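Hypothetical protein TT1426 (Thermus thermophilus, PDB 1WD5) is of unknown function but is predicted to be a phosphoribosyltransferase, and so probably transfers glycosyl groups. Local coordinates at residues R105-Y109 / D196-E200. Residues are numbered along the deposited sequence; the frame is centred on the assembly and turned at random.
Sequences RAERY and DEDVE
Arg105 leaves its helix with CG anti to the backbone N (chi1 177°), then bends at chi3 and presents the NE-NH2 edge of its guanidinium to Asp196. Asp196, with CG anti to the carbonyl carbon (chi1 -78°), sets its carboxylate against that edge. This salt-bridge network ties helix 88-112 of a phosphoribosyltransferase-type fold to the C-terminal helix 196-204. The grip is side-on and uses two nitrogens. Arg105 NE gives a nearly straight bond to Asp196 OD1 (2.8 Å), and Arg105 NH2 reaches Asp196 OD2 on its syn lone pair (3.0 Å). Tyr109 OH donates to the anti lone pair of Asp196 OD1 at 2.6 Å. Three hydrogen bonds, two of them to OD1, probably fix the rotation of the carboxylate. Arg108 adds charge only: its NH2 lies 3.6 Å from Asp196 OD2, with no N-H aimed at it. Its NH2 also sits over one face of the Arg105 guanidinium, and both arginines share the one carboxylate. An asparagine in place of Asp196 would probably leave both arginines without their shared negative charge and weaken the hold on the Tyr109 hydroxyl. Arg32, from a loop, also touches Arg105, Tyr109, Asp196 and Val199. Val51 and Leu53 of strand 48-59 also touch Tyr109, so the ring meets both the sheet and helix 196-204. A water donates to Arg108 O and, weakly, to Glu200 OE1. The Tyr109 ring is sandwiched: Arg105 CG lies over one face, and Val199 CG1 makes a CH-pi contact with the other, 3.9 Å from the ring centroid.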
ATOM      1  N   ARG A 105     -14.063  -6.731  -4.257  1.00 16.90           N
ATOM      2  CA  ARG A 105     -13.563  -5.363  -4.278  1.00 16.35           C
ATOM      3  C   ARG A 105     -12.659  -5.135  -5.487  1.00 15.66           C
ATOM      4  O   ARG A 105     -12.746  -4.102  -6.147  1.00 14.71           O
ATOM      5  CB  ARG A 105     -12.817  -5.045  -2.977  1.00 15.13           C
ATOM      6  CG  ARG A 105     -12.203  -3.651  -2.947  1.00 16.27           C
ATOM      7  CD  ARG A 105     -11.844  -3.202  -1.531  1.00 18.07           C
ATOM      8  NE  ARG A 105     -13.033  -2.864  -0.749  1.00 17.83           N
ATOM      9  CZ  ARG A 105     -13.674  -3.706   0.057  1.00 23.26           C
ATOM     10  NH1 ARG A 105     -13.243  -4.955   0.208  1.00 24.56           N
ATOM     11  NH2 ARG A 105     -14.756  -3.299   0.710  1.00 22.05           N
ATOM     12  N   ALA A 106     -11.802  -6.105  -5.785  1.00 15.71           N
ATOM     13  CA  ALA A 106     -10.897  -5.991  -6.929  1.00 15.71           C
ATOM     14  C   ALA A 106     -11.672  -5.929  -8.249  1.00 15.75           C
ATOM     15  O   ALA A 106     -11.295  -5.190  -9.160  1.00 15.37           O
ATOM     16  CB  ALA A 106      -9.921  -7.172  -6.951  1.00 14.75           C
ATOM     17  N   GLU A 107     -12.755  -6.697  -8.352  1.00 16.58           N
ATOM     18  CA  GLU A 107     -13.554  -6.701  -9.575  1.00 18.04           C
ATOM     19  C   GLU A 107     -14.191  -5.342  -9.834  1.00 17.81           C
ATOM     20  O   GLU A 107     -14.168  -4.850 -10.961  1.00 14.99           O
ATOM     21  CB  GLU A 107     -14.660  -7.768  -9.520  1.00 19.96           C
ATOM     22  CG  GLU A 107     -14.161  -9.194  -9.302  1.00 26.75           C
ATOM     23  CD  GLU A 107     -15.250 -10.249  -9.511  1.00 31.19           C
ATOM     24  OE1 GLU A 107     -16.430  -9.970  -9.199  1.00 34.19           O
ATOM     25  OE2 GLU A 107     -14.921 -11.365  -9.975  1.00 30.67           O
ATOM     26  N   ARG A 108     -14.757  -4.726  -8.800  1.00 17.61           N
ATOM     27  CA  ARG A 108     -15.390  -3.430  -9.007  1.00 19.33           C
ATOM     28  C   ARG A 108     -14.395  -2.316  -9.293  1.00 17.40           C
ATOM     29  O   ARG A 108     -14.684  -1.425 -10.088  1.00 16.00           O
ATOM     30  CB  ARG A 108     -16.301  -3.057  -7.828  1.00 22.79           C
ATOM     31  CG  ARG A 108     -15.688  -3.121  -6.453  1.00 28.84           C
ATOM     32  CD  ARG A 108     -16.804  -3.201  -5.403  1.00 36.66           C
ATOM     33  NE  ARG A 108     -16.290  -3.464  -4.059  1.00 42.98           N
ATOM     34  CZ  ARG A 108     -17.019  -3.939  -3.053  1.00 43.61           C
ATOM     35  NH1 ARG A 108     -18.306  -4.212  -3.231  1.00 45.80           N
ATOM     36  NH2 ARG A 108     -16.458  -4.146  -1.868  1.00 44.10           N
ATOM     37  N   TYR A 109     -13.226  -2.355  -8.663  1.00 16.34           N
ATOM     38  CA  TYR A 109     -12.225  -1.323  -8.922  1.00 14.55           C
ATOM     39  C   TYR A 109     -11.682  -1.483 -10.347  1.00 14.98           C
ATOM     40  O   TYR A 109     -11.505  -0.499 -11.068  1.00 15.26           O
ATOM     41  CB  TYR A 109     -11.057  -1.423  -7.933  1.00 14.35           C
ATOM     42  CG  TYR A 109     -11.344  -0.968  -6.508  1.00 16.11           C
ATOM     43  CD1 TYR A 109     -10.351  -1.048  -5.530  1.00 17.12           C
ATOM     44  CD2 TYR A 109     -12.587  -0.457  -6.139  1.00 15.35           C
ATOM     45  CE1 TYR A 109     -10.582  -0.633  -4.226  1.00 14.98           C
ATOM     46  CE2 TYR A 109     -12.833  -0.032  -4.829  1.00 15.64           C
ATOM     47  CZ  TYR A 109     -11.821  -0.126  -3.879  1.00 15.80           C
ATOM     48  OH  TYR A 109     -12.031   0.290  -2.583  1.00 12.78           O
ATOM     49  N   ASP A 196     -15.925   2.889  -0.766  1.00 14.02           N
ATOM     50  CA  ASP A 196     -15.523   2.206  -1.988  1.00 15.84           C
ATOM     51  C   ASP A 196     -15.960   3.069  -3.168  1.00 16.74           C
ATOM     52  O   ASP A 196     -15.255   3.153  -4.178  1.00 16.85           O
ATOM     53  CB  ASP A 196     -16.173   0.818  -2.081  1.00 15.24           C
ATOM     54  CG  ASP A 196     -15.476  -0.218  -1.209  1.00 18.02           C
ATOM     55  OD1 ASP A 196     -14.238  -0.368  -1.318  1.00 15.38           O
ATOM     56  OD2 ASP A 196     -16.166  -0.896  -0.421  1.00 19.73           O
ATOM     57  N   GLU A 197     -17.119   3.716  -3.044  1.00 16.64           N
ATOM     58  CA  GLU A 197     -17.602   4.577  -4.119  1.00 18.76           C
ATOM     59  C   GLU A 197     -16.665   5.771  -4.284  1.00 18.48           C
ATOM     60  O   GLU A 197     -16.446   6.241  -5.400  1.00 16.37           O
ATOM     61  CB  GLU A 197     -19.026   5.069  -3.843  1.00 22.39           C
ATOM     62  CG  GLU A 197     -20.065   3.960  -3.738  1.00 29.94           C
ATOM     63  CD  GLU A 197     -21.476   4.449  -4.037  1.00 34.93           C
ATOM     64  OE1 GLU A 197     -21.775   5.630  -3.748  1.00 35.33           O
ATOM     65  OE2 GLU A 197     -22.289   3.647  -4.553  1.00 36.85           O
ATOM     66  N   ASP A 198     -16.112   6.269  -3.178  1.00 18.42           N
ATOM     67  CA  ASP A 198     -15.175   7.389  -3.269  1.00 17.71           C
ATOM     68  C   ASP A 198     -13.907   6.924  -3.992  1.00 15.87           C
ATOM     69  O   ASP A 198     -13.348   7.654  -4.808  1.00 16.29           O
ATOM     70  CB  ASP A 198     -14.810   7.928  -1.879  1.00 18.90           C
ATOM     71  CG  ASP A 198     -15.988   8.589  -1.174  1.00 20.22           C
ATOM     72  OD1 ASP A 198     -16.852   9.174  -1.864  1.00 21.66           O
ATOM     73  OD2 ASP A 198     -16.042   8.540   0.073  1.00 21.67           O
ATOM     74  N   VAL A 199     -13.454   5.709  -3.699  1.00 13.87           N
ATOM     75  CA  VAL A 199     -12.260   5.188  -4.356  1.00 13.07           C
ATOM     76  C   VAL A 199     -12.532   5.008  -5.844  1.00 14.36           C
ATOM     77  O   VAL A 199     -11.687   5.331  -6.673  1.00 14.51           O
ATOM     78  CB  VAL A 199     -11.814   3.840  -3.757  1.00 12.79           C
ATOM     79  CG1 VAL A 199     -10.677   3.246  -4.591  1.00 10.90           C
ATOM     80  CG2 VAL A 199     -11.347   4.044  -2.311  1.00 12.02           C
ATOM     81  N   GLU A 200     -13.716   4.505  -6.178  1.00 15.71           N
ATOM     82  CA  GLU A 200     -14.092   4.304  -7.572  1.00 15.94           C
ATOM     83  C   GLU A 200     -14.121   5.626  -8.327  1.00 15.20           C
ATOM     84  O   GLU A 200     -13.697   5.697  -9.481  1.00 14.15           O
ATOM     85  CB  GLU A 200     -15.465   3.642  -7.673  1.00 19.96           C
ATOM     86  CG  GLU A 200     -15.466   2.138  -7.445  1.00 25.45           C
ATOM     87  CD  GLU A 200     -16.859   1.538  -7.573  1.00 28.87           C
ATOM     88  OE1 GLU A 200     -17.581   1.904  -8.528  1.00 30.72           O
ATOM     89  OE2 GLU A 200     -17.227   0.695  -6.725  1.00 33.45           O
TER
HETATM   90  O   HOH W   1     -17.436  -0.781 -10.530  1.00 36.56           O